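PDB 5GUF: CDP-archaeol synthase from Aeropyrum pernix K1, which catalyses the transfer of CMP from CTP to 2,3-bis-(O-geranylgeranyl)-sn-glycerol 1-phosphate, giving CDP-archaeol and diphosphate in the biosynthesis of archaeal membrane lipids. Local coordinates for residues I26-P31 / A64-G69; Q123-Y127 / A149-L154; L52-K57 / D100-F105. One frame throughout, in Å; residues are numbered along the deposited sequence. Where two conformers were deposited one is given.

Contact 1: residues I26-P31 / A64-G69; sequences IANATP and AGFAAG. With CTP (cytidine-5'-triphosphate), chain B.
The carbonyl oxygen of Ile26 is gripped twice by Thr30: OG1 donates to Ile26 O over 2.7 Å and the backbone N of Thr30 reaches Ile26 O at 3.1 Å, from opposite faces of the carbonyl plane. The hydroxyl bond holds the side chain with OG1 beside the backbone N (chi1 -64°), which leaves CG2 anti to that N and sets this methyl beside Ala64, with Thr30 CG2 3.6 Å from Ala64 O. The hydroxyl oxygen also lies against a methyl, Thr30 OG1 being 3.3 Å from Ala68 CB. Ile26 adds its CG2 branch to that same methyl. Alongside, the backbones close up: Ala27 CA and Gly65 CA are 4.1 Å apart, and a CA-H...O contact joins Ala27 CA to Gly65 O at 3.5 Å, with 133° at the hydrogen. A side chain at Gly65 would run into Ala27 O, and one at Gly69 would press on Ala27 CB. Pro31 turns CB and CG to the cytosine, CB 3.3 Å from N1 of CTP. No hydrogen bond crosses the contact; small-residue packing joins helices 14-29 and 59-80, consistent with close fit, rather than polar pairing, placing Pro31 at the nucleotide.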
loop_
_atom_site.group_PDB
_atom_site.type_symbol
_atom_site.label_atom_id
_atom_site.label_comp_id
_atom_site.label_asym_id
_atom_site.label_seq_id
_atom_site.Cartn_x
_atom_site.Cartn_y
_atom_site.Cartn_z
ATOM N N ILE A 26 -4.485 -18.430 3.680
ATOM C CA ILE A 26 -5.270 -19.534 3.154
ATOM C C ILE A 26 -6.745 -19.152 3.068
ATOM O O ILE A 26 -7.434 -19.514 2.110
ATOM C CB ILE A 26 -5.037 -20.799 3.999
ATOM C CG1 ILE A 26 -3.710 -21.427 3.566
ATOM C CG2 ILE A 26 -6.156 -21.797 3.782
ATOM C CD1 ILE A 26 -3.106 -22.365 4.562
ATOM N N ALA A 27 -7.250 -18.407 4.050
ATOM C CA ALA A 27 -8.615 -17.904 3.944
ATOM C C ALA A 27 -8.764 -16.987 2.737
ATOM O O ALA A 27 -9.778 -17.032 2.040
ATOM C CB ALA A 27 -9.015 -17.168 5.222
ATOM N N ASN A 28 -7.746 -16.174 2.458
ATOM C CA ASN A 28 -7.842 -15.219 1.363
ATOM C C ASN A 28 -7.744 -15.891 -0.002
ATOM O O ASN A 28 -8.317 -15.387 -0.974
ATOM C CB ASN A 28 -6.749 -14.167 1.504
ATOM C CG ASN A 28 -6.720 -13.210 0.352
ATOM O OD1 ASN A 28 -7.696 -12.511 0.089
ATOM N ND2 ASN A 28 -5.606 -13.186 -0.363
ATOM N N ALA A 29 -7.022 -17.013 -0.095
ATOM C CA ALA A 29 -6.750 -17.661 -1.374
ATOM C C ALA A 29 -7.810 -18.679 -1.767
ATOM O O ALA A 29 -7.969 -18.961 -2.956
ATOM C CB ALA A 29 -5.381 -18.351 -1.337
ATOM N N THR A 30 -8.527 -19.240 -0.808
ATOM C CA THR A 30 -9.480 -20.317 -1.060
ATOM C C THR A 30 -10.685 -19.925 -1.922
ATOM O O THR A 30 -11.111 -20.738 -2.755
ATOM C CB THR A 30 -9.923 -20.910 0.285
ATOM O OG1 THR A 30 -8.785 -21.506 0.926
ATOM C CG2 THR A 30 -10.994 -21.977 0.102
ATOM N N PRO A 31 -11.261 -18.720 -1.783
ATOM C CA PRO A 31 -12.434 -18.382 -2.617
ATOM C C PRO A 31 -12.160 -18.369 -4.123
ATOM O O PRO A 31 -13.110 -18.491 -4.907
ATOM C CB PRO A 31 -12.846 -16.993 -2.105
ATOM C CG PRO A 31 -12.288 -16.915 -0.707
ATOM C CD PRO A 31 -11.016 -17.699 -0.743
ATOM N N ALA A 64 -16.090 -21.201 2.477
ATOM C CA ALA A 64 -14.894 -21.971 2.161
ATOM C C ALA A 64 -13.652 -21.302 2.727
ATOM O O ALA A 64 -12.759 -21.979 3.246
ATOM C CB ALA A 64 -14.764 -22.151 0.645
ATOM N N GLY A 65 -13.583 -19.970 2.639
ATOM C CA GLY A 65 -12.448 -19.262 3.206
ATOM C C GLY A 65 -12.364 -19.453 4.705
ATOM O O GLY A 65 -11.301 -19.759 5.258
ATOM N N PHE A 66 -13.503 -19.313 5.376
ATOM C CA PHE A 66 -13.554 -19.482 6.819
ATOM C C PHE A 66 -13.209 -20.917 7.213
ATOM O O PHE A 66 -12.385 -21.148 8.100
ATOM C CB PHE A 66 -14.945 -19.094 7.303
ATOM C CG PHE A 66 -15.117 -19.178 8.768
ATOM C CD1 PHE A 66 -14.325 -18.419 9.613
ATOM C CD2 PHE A 66 -16.064 -20.028 9.311
ATOM C CE1 PHE A 66 -14.478 -18.501 10.986
ATOM C CE2 PHE A 66 -16.226 -20.120 10.682
ATOM C CZ PHE A 66 -15.429 -19.351 11.525
ATOM N N ALA A 67 -13.849 -21.893 6.568
ATOM C CA ALA A 67 -13.526 -23.295 6.800
ATOM C C ALA A 67 -12.040 -23.560 6.592
ATOM O O ALA A 67 -11.393 -24.180 7.434
ATOM C CB ALA A 67 -14.365 -24.179 5.870
ATOM N N ALA A 68 -11.484 -23.073 5.485
ATOM C CA ALA A 68 -10.086 -23.322 5.173
ATOM C C ALA A 68 -9.164 -22.695 6.210
ATOM O O ALA A 68 -8.162 -23.305 6.614
ATOM C CB ALA A 68 -9.763 -22.781 3.781
ATOM N N GLY A 69 -9.485 -21.468 6.635
ATOM C CA GLY A 69 -8.664 -20.792 7.619
ATOM C C GLY A 69 -8.710 -21.479 8.966
ATOM O O GLY A 69 -7.696 -21.573 9.659
HETATM N N1 CTP B . -14.154 -14.856 -4.227
HETATM C C2 CTP B . -15.392 -15.223 -3.702
HETATM N N3 CTP B . -15.814 -14.771 -2.461
HETATM C C4 CTP B . -14.961 -13.984 -1.701
HETATM C C5 CTP B . -13.697 -13.651 -2.205
HETATM C C6 CTP B . -13.380 -13.948 -3.534
HETATM O O2 CTP B . -16.135 -15.961 -4.346
HETATM N N4 CTP B . -15.358 -13.557 -0.504
HETATM C "C1'" CTP B . -13.737 -15.424 -5.544
HETATM C "C2'" CTP B . -14.458 -14.724 -6.686
HETATM O "O2'" CTP B . -14.621 -15.644 -7.742
HETATM C "C3'" CTP B . -13.472 -13.669 -7.113
HETATM C "C4'" CTP B . -12.164 -14.437 -6.969
HETATM O "O4'" CTP B . -12.346 -15.277 -5.831
HETATM O "O3'" CTP B . -13.723 -13.237 -8.424
HETATM C "C5'" CTP B . -10.952 -13.513 -6.846
HETATM O "O5'" CTP B . -10.997 -12.754 -5.657
HETATM P PA CTP B . -10.810 -11.162 -5.725
HETATM O O1A CTP B . -9.590 -10.901 -6.579
HETATM O O2A CTP B . -10.685 -10.537 -4.349
HETATM O O3A CTP B . -12.167 -10.648 -6.430
HETATM P PB CTP B . -12.222 -9.805 -7.803
HETATM O O1B CTP B . -12.759 -10.708 -8.894
HETATM O O2B CTP B . -10.886 -9.245 -8.218
HETATM O O3B CTP B . -13.262 -8.621 -7.432
HETATM P PG CTP B . -12.819 -7.222 -6.739
HETATM O O1G CTP B . -12.595 -6.205 -7.827
HETATM O O2G CTP B . -13.928 -6.852 -5.804
HETATM O O3G CTP B . -11.552 -7.378 -5.947
#

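Contact 2: residues Q123-Y127 / A149-L154; sequences QLDFY and AAAAVL
Two different first torsions on neighbouring residues, Phe126 and Tyr127, bring both rings to helix 143-161. Tyr127 has CG anti to its N (chi1 169°), and its ring extends to Ala149 and Ala150; Phe126 has CG between N and the carbonyl carbon (chi1 84°), which brings the far rim of its ring round to Val153. The tyrosine ring lies over the backbone of Ala150, whose CA sits above one face, offset toward the rim, while Ala150 CB is 3.6 Å from Tyr127 CE2. Its phenolic end passes Ala149, OH being 3.3 Å from Ala149 CB, and is hydrogen-bonded to Ala146 O one turn earlier. Val153 lies between the rings and the preceding turn: in one of its two conformers, CG1 meets Phe126 CE1 obliquely at 3.9 Å and touches Leu124 CD2 at 4.0 Å. Toward the start of the 123-127 segment, Leu154 CD2 packs on Gln123 CB at 3.8 Å.

Helix 121-136 is kinked here, since the N atoms of Phe126 and Tyr127 have no bond to the preceding turn. Asp125 OD1 supplies a partner for Phe126 N at 2.6 Å, in a bent bond met from above the carboxylate plane. The segments' axes come within 9.9 Å and their N-to-C directions make 135°, midway between perpendicular and antiparallel, in two predicted transmembrane helices. Across this interface no hydrogen bond forms, and Tyr127 OH is satisfied by Ala146 O, which is consistent with the pair being joined by apolar contact of leucine, valine, alanine and the two rings.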
loop_
_atom_site.group_PDB
_atom_site.type_symbol
_atom_site.label_atom_id
_atom_site.label_comp_id
_atom_site.label_asym_id
_atom_site.label_seq_id
_atom_site.Cartn_x
_atom_site.Cartn_y
_atom_site.Cartn_z
ATOM N N GLN A 123 -3.589 -6.817 -2.854
ATOM C CA GLN A 123 -2.739 -7.821 -2.234
ATOM C C GLN A 123 -2.673 -7.684 -0.719
ATOM O O GLN A 123 -2.317 -8.648 -0.045
ATOM C CB GLN A 123 -1.320 -7.753 -2.808
ATOM C CG GLN A 123 -1.194 -8.094 -4.285
ATOM C CD GLN A 123 -1.612 -6.951 -5.205
ATOM O OE1 GLN A 123 -1.485 -5.767 -4.862
ATOM N NE2 GLN A 123 -2.122 -7.305 -6.384
ATOM N N LEU A 124 -3.031 -6.532 -0.162
ATOM C CA LEU A 124 -2.772 -6.263 1.240
ATOM C C LEU A 124 -4.026 -6.094 2.095
ATOM O O LEU A 124 -3.918 -6.156 3.327
ATOM C CB LEU A 124 -1.884 -5.021 1.370
ATOM C CG LEU A 124 -0.445 -5.259 0.902
ATOM C CD1 LEU A 124 0.430 -4.055 1.201
ATOM C CD2 LEU A 124 0.138 -6.526 1.542
ATOM N N ASP A 125 -5.208 -5.922 1.487
ATOM C CA ASP A 125 -6.424 -5.653 2.255
ATOM C C ASP A 125 -6.717 -6.764 3.259
ATOM O O ASP A 125 -7.099 -6.493 4.400
ATOM C CB ASP A 125 -7.609 -5.471 1.301
ATOM C CG ASP A 125 -7.730 -6.617 0.264
ATOM O OD1 ASP A 125 -6.946 -7.603 0.309
ATOM O OD2 ASP A 125 -8.622 -6.538 -0.605
ATOM N N PHE A 126 -6.572 -8.015 2.844
ATOM C CA PHE A 126 -6.812 -9.131 3.750
ATOM C C PHE A 126 -5.748 -9.189 4.843
ATOM O O PHE A 126 -6.045 -9.585 5.978
ATOM C CB PHE A 126 -6.838 -10.453 2.964
ATOM C CG PHE A 126 -5.481 -11.012 2.728
ATOM C CD1 PHE A 126 -4.732 -10.598 1.645
ATOM C CD2 PHE A 126 -4.906 -11.894 3.639
ATOM C CE1 PHE A 126 -3.447 -11.085 1.451
ATOM C CE2 PHE A 126 -3.618 -12.362 3.448
ATOM C CZ PHE A 126 -2.900 -11.959 2.339
ATOM N N TYR A 127 -4.507 -8.826 4.506
ATOM C CA TYR A 127 -3.432 -8.812 5.490
ATOM C C TYR A 127 -3.698 -7.792 6.585
ATOM O O TYR A 127 -3.430 -8.059 7.765
ATOM C CB TYR A 127 -2.099 -8.524 4.797
ATOM C CG TYR A 127 -0.952 -8.234 5.735
ATOM C CD1 TYR A 127 -0.355 -9.249 6.465
ATOM C CD2 TYR A 127 -0.457 -6.938 5.888
ATOM C CE1 TYR A 127 0.699 -8.990 7.323
ATOM C CE2 TYR A 127 0.597 -6.672 6.748
ATOM C CZ TYR A 127 1.164 -7.708 7.467
ATOM O OH TYR A 127 2.215 -7.470 8.331
ATOM N N ALA A 149 6.300 -8.871 6.773
ATOM C CA ALA A 149 5.200 -9.749 6.382
ATOM C C ALA A 149 4.408 -9.177 5.206
ATOM O O ALA A 149 4.045 -9.914 4.281
ATOM C CB ALA A 149 4.277 -9.999 7.576
ATOM N N ALA A 150 4.138 -7.865 5.221
ATOM C CA ALA A 150 3.446 -7.249 4.090
ATOM C C ALA A 150 4.235 -7.430 2.800
ATOM O O ALA A 150 3.662 -7.766 1.757
ATOM C CB ALA A 150 3.193 -5.766 4.356
ATOM N N ALA A 151 5.553 -7.221 2.856
ATOM C CA ALA A 151 6.395 -7.421 1.684
ATOM C C ALA A 151 6.504 -8.894 1.326
ATOM O O ALA A 151 6.698 -9.235 0.152
ATOM C CB ALA A 151 7.785 -6.832 1.922
ATOM N N ALA A 152 6.391 -9.780 2.315
ATOM C CA ALA A 152 6.370 -11.205 2.011
ATOM C C ALA A 152 5.075 -11.588 1.323
ATOM O O ALA A 152 5.064 -12.493 0.482
ATOM C CB ALA A 152 6.565 -12.028 3.281
ATOM N N VAL A 153 3.972 -10.917 1.662
ATOM C CA VAL A 153 2.727 -11.140 0.936
ATOM C C VAL A 153 2.885 -10.705 -0.515
ATOM O O VAL A 153 2.518 -11.434 -1.445
ATOM C CB VAL A 153 1.560 -10.406 1.620
ATOM C CG1 VAL A 153 0.348 -10.387 0.704
ATOM C CG2 VAL A 153 1.213 -11.078 2.931
ATOM N N LEU A 154 3.438 -9.508 -0.727
ATOM C CA LEU A 154 3.709 -9.043 -2.082
ATOM C C LEU A 154 4.594 -10.027 -2.832
ATOM O O LEU A 154 4.274 -10.437 -3.951
ATOM C CB LEU A 154 4.358 -7.661 -2.048
ATOM C CG LEU A 154 3.497 -6.568 -1.425
ATOM C CD1 LEU A 154 4.271 -5.264 -1.372
ATOM C CD2 LEU A 154 2.206 -6.422 -2.219
#

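Contact 3: residues L52-K57 / D100-F105. With K (potassium ion), chain F; CTP (cytidine-5'-triphosphate), chain B.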
loop_
_atom_site.group_PDB
_atom_site.type_symbol
_atom_site.label_atom_id
_atom_site.label_comp_id
_atom_site.label_asym_id
_atom_site.label_seq_id
_atom_site.Cartn_x
_atom_site.Cartn_y
_atom_site.Cartn_z
ATOM N N LEU A 52 -22.520 -2.583 -4.130
ATOM C CA LEU A 52 -22.006 -2.428 -2.773
ATOM C C LEU A 52 -20.661 -3.138 -2.619
ATOM O O LEU A 52 -19.689 -2.556 -2.118
ATOM C CB LEU A 52 -23.030 -2.964 -1.776
ATOM C CG LEU A 52 -22.582 -3.071 -0.322
ATOM C CD1 LEU A 52 -22.390 -1.688 0.259
ATOM C CD2 LEU A 52 -23.572 -3.897 0.499
ATOM N N LEU A 53 -20.583 -4.394 -3.073
ATOM C CA LEU A 53 -19.348 -5.177 -3.088
ATOM C C LEU A 53 -18.984 -5.692 -4.466
ATOM O O LEU A 53 -17.805 -5.681 -4.826
ATOM C CB LEU A 53 -19.442 -6.371 -2.120
ATOM C CG LEU A 53 -19.516 -6.022 -0.621
ATOM C CD1 LEU A 53 -19.559 -7.289 0.259
ATOM C CD2 LEU A 53 -18.381 -5.086 -0.173
ATOM N N GLY A 54 -19.965 -6.126 -5.257
ATOM C CA GLY A 54 -19.709 -6.754 -6.531
ATOM C C GLY A 54 -19.840 -8.262 -6.438
ATOM O O GLY A 54 -19.940 -8.853 -5.353
ATOM N N ASP A 55 -19.820 -8.891 -7.622
ATOM C CA ASP A 55 -19.995 -10.337 -7.726
ATOM C C ASP A 55 -18.786 -11.120 -7.236
ATOM O O ASP A 55 -18.898 -12.326 -7.021
ATOM C CB ASP A 55 -20.298 -10.737 -9.177
ATOM C CG ASP A 55 -21.741 -10.475 -9.563
ATOM O OD1 ASP A 55 -22.606 -10.432 -8.649
ATOM O OD2 ASP A 55 -22.009 -10.325 -10.777
ATOM N N GLY A 56 -17.636 -10.473 -7.072
ATOM C CA GLY A 56 -16.448 -11.183 -6.653
ATOM C C GLY A 56 -16.477 -11.668 -5.222
ATOM O O GLY A 56 -15.576 -12.409 -4.832
ATOM N N LYS A 57 -17.473 -11.270 -4.435
ATOM C CA LYS A 57 -17.579 -11.639 -3.024
ATOM C C LYS A 57 -18.837 -12.486 -2.879
ATOM O O LYS A 57 -19.956 -11.959 -2.872
ATOM C CB LYS A 57 -17.636 -10.401 -2.130
ATOM C CG LYS A 57 -16.454 -9.476 -2.297
ATOM C CD LYS A 57 -15.121 -10.219 -2.119
ATOM C CE LYS A 57 -14.033 -9.498 -2.877
ATOM N NZ LYS A 57 -12.734 -10.183 -3.026
ATOM N N ASP A 100 -10.637 -8.163 2.912
ATOM C CA ASP A 100 -10.771 -8.313 1.470
ATOM C C ASP A 100 -12.087 -7.715 0.975
ATOM O O ASP A 100 -12.129 -7.064 -0.077
ATOM C CB ASP A 100 -10.661 -9.788 1.101
ATOM C CG ASP A 100 -10.925 -10.045 -0.355
ATOM O OD1 ASP A 100 -10.187 -9.519 -1.217
ATOM O OD2 ASP A 100 -11.880 -10.798 -0.638
ATOM N N MET A 101 -13.168 -7.916 1.722
ATOM C CA MET A 101 -14.424 -7.268 1.364
ATOM C C MET A 101 -14.343 -5.752 1.531
ATOM O O MET A 101 -14.862 -5.007 0.695
ATOM C CB MET A 101 -15.563 -7.851 2.197
ATOM C CG MET A 101 -15.940 -9.250 1.745
ATOM S SD MET A 101 -17.467 -9.765 2.516
ATOM C CE MET A 101 -16.878 -9.961 4.197
ATOM N N ALA A 102 -13.697 -5.277 2.598
ATOM C CA ALA A 102 -13.540 -3.833 2.761
ATOM C C ALA A 102 -12.769 -3.236 1.587
ATOM O O ALA A 102 -13.067 -2.121 1.139
ATOM C CB ALA A 102 -12.853 -3.522 4.092
ATOM N N GLY A 103 -11.801 -3.983 1.053
ATOM C CA GLY A 103 -11.068 -3.517 -0.110
ATOM C C GLY A 103 -11.931 -3.462 -1.360
ATOM O O GLY A 103 -11.839 -2.517 -2.142
ATOM N N SER A 104 -12.764 -4.487 -1.573
ATOM C CA SER A 104 -13.720 -4.469 -2.677
ATOM C C SER A 104 -14.716 -3.330 -2.528
ATOM O O SER A 104 -15.074 -2.668 -3.515
ATOM C CB SER A 104 -14.459 -5.802 -2.758
ATOM O OG SER A 104 -13.710 -6.693 -3.523
ATOM N N PHE A 105 -15.186 -3.099 -1.303
ATOM C CA PHE A 105 -16.036 -1.943 -1.040
ATOM C C PHE A 105 -15.371 -0.655 -1.507
ATOM O O PHE A 105 -15.996 0.170 -2.188
ATOM C CB PHE A 105 -16.357 -1.848 0.450
ATOM C CG PHE A 105 -17.134 -0.623 0.809
ATOM C CD1 PHE A 105 -18.477 -0.517 0.466
ATOM C CD2 PHE A 105 -16.522 0.435 1.469
ATOM C CE1 PHE A 105 -19.207 0.622 0.792
ATOM C CE2 PHE A 105 -17.237 1.573 1.802
ATOM C CZ PHE A 105 -18.578 1.678 1.452
HETATM K K K F . -8.485 -9.183 -3.302
HETATM N N1 CTP B . -14.154 -14.856 -4.227
HETATM C C2 CTP B . -15.392 -15.223 -3.702
HETATM N N3 CTP B . -15.814 -14.771 -2.461
HETATM C C4 CTP B . -14.961 -13.984 -1.701
HETATM C C5 CTP B . -13.697 -13.651 -2.205
HETATM C C6 CTP B . -13.380 -13.948 -3.534
HETATM O O2 CTP B . -16.135 -15.961 -4.346
HETATM N N4 CTP B . -15.358 -13.557 -0.504
HETATM C "C1'" CTP B . -13.737 -15.424 -5.544
HETATM C "C2'" CTP B . -14.458 -14.724 -6.686
HETATM O "O2'" CTP B . -14.621 -15.644 -7.742
HETATM C "C3'" CTP B . -13.472 -13.669 -7.113
HETATM C "C4'" CTP B . -12.164 -14.437 -6.969
HETATM O "O4'" CTP B . -12.346 -15.277 -5.831
HETATM O "O3'" CTP B . -13.723 -13.237 -8.424
HETATM C "C5'" CTP B . -10.952 -13.513 -6.846
HETATM O "O5'" CTP B . -10.997 -12.754 -5.657
HETATM P PA CTP B . -10.810 -11.162 -5.725
HETATM O O1A CTP B . -9.590 -10.901 -6.579
HETATM O O2A CTP B . -10.685 -10.537 -4.349
HETATM O O3A CTP B . -12.167 -10.648 -6.430
HETATM P PB CTP B . -12.222 -9.805 -7.803
HETATM O O1B CTP B . -12.759 -10.708 -8.894
HETATM O O2B CTP B . -10.886 -9.245 -8.218
HETATM O O3B CTP B . -13.262 -8.621 -7.432
HETATM P PG CTP B . -12.819 -7.222 -6.739
HETATM O O1G CTP B . -12.595 -6.205 -7.827
HETATM O O2G CTP B . -13.928 -6.852 -5.804
HETATM O O3G CTP B . -11.552 -7.378 -5.947
HETATM O O HOH W 1 -10.668 -7.243 -2.470
HETATM O O HOH W 2 -9.384 -8.014 -5.811
HETATM O O HOH W 3 -7.502 -10.356 -1.258
#
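The Phe105 ring receives Leu52 O at its edge, near the ring plane, with 3.5 Å from that oxygen to Phe105 CD1, while Leu52 CD1 approaches Phe105 CE1 at 4.0 Å. The second flat group, the carboxylate of Asp100, is shared between two cations. Lys57 NZ meets Asp100 OD2 on the syn side at 2.6 Å, 25° out of the plane, in a salt bridge, and the other oxygen, Asp100 OD1, binds the potassium ion at 2.7 Å. CTP closes this arrangement: its O2A takes a very short 2.5 Å hydrogen bond from Lys57 NZ and also binds potassium at 2.8 Å, so one alpha-phosphate oxygen sits between both cations. Three waters and Asp122 O complete the potassium site.

Lys57 gets there by a bend at chi2 (-54°), its CD and CG sliding past Met101 CG in the opposite direction. It ends a type I beta turn from Gly54 to Lys57, in the loop before helix 59-80, and is the residue of that turn that meets helix 84-109 of this membrane-embedded cytidylyltransferase; a side chain on Gly54 would jam against the carbonyl of Leu53, and one on Gly56 would collide with O3B of CTP. Replacing Lys57 by a methionine would probably leave Asp100 OD2 without its salt-bridge mate and O2A of CTP without this donor, though still bound to potassium, with the alpha-phosphate less firmly placed.

Away from the phosphates the contact turns apolar. Leu53 CD2 rests 3.6 Å from Met101 O and touches Phe105 CB, while its CD1 meets Met101 SD at 3.9 Å. Loop carbonyls are held from the C-terminal end of helix 84-109, Arg108 binding Leu53 O and Arg109 binding Leu52 O.

Overall arrangement
Contacts 1 and 2 both pair helices and have no hydrogen bond across; their centres lie about 8 and 9 Å from the chain centre, on opposite sides of it. The centre of contact 3 lies about 13 Å out, so this loop-to-helix contact is the more peripheral, and the one with the salt bridge and metal. All three are partly buried. They share no helix, yet they touch: Asn28 of contact 1 packs on Phe126 of contact 2 and on Asp100 of contact 3, and Asp125 OD2 of contact 2 lies 3.4 Å from Asp100 OD1. Contacts 1 and 3 both reach CTP, the first at the base, the second mainly at the phosphates.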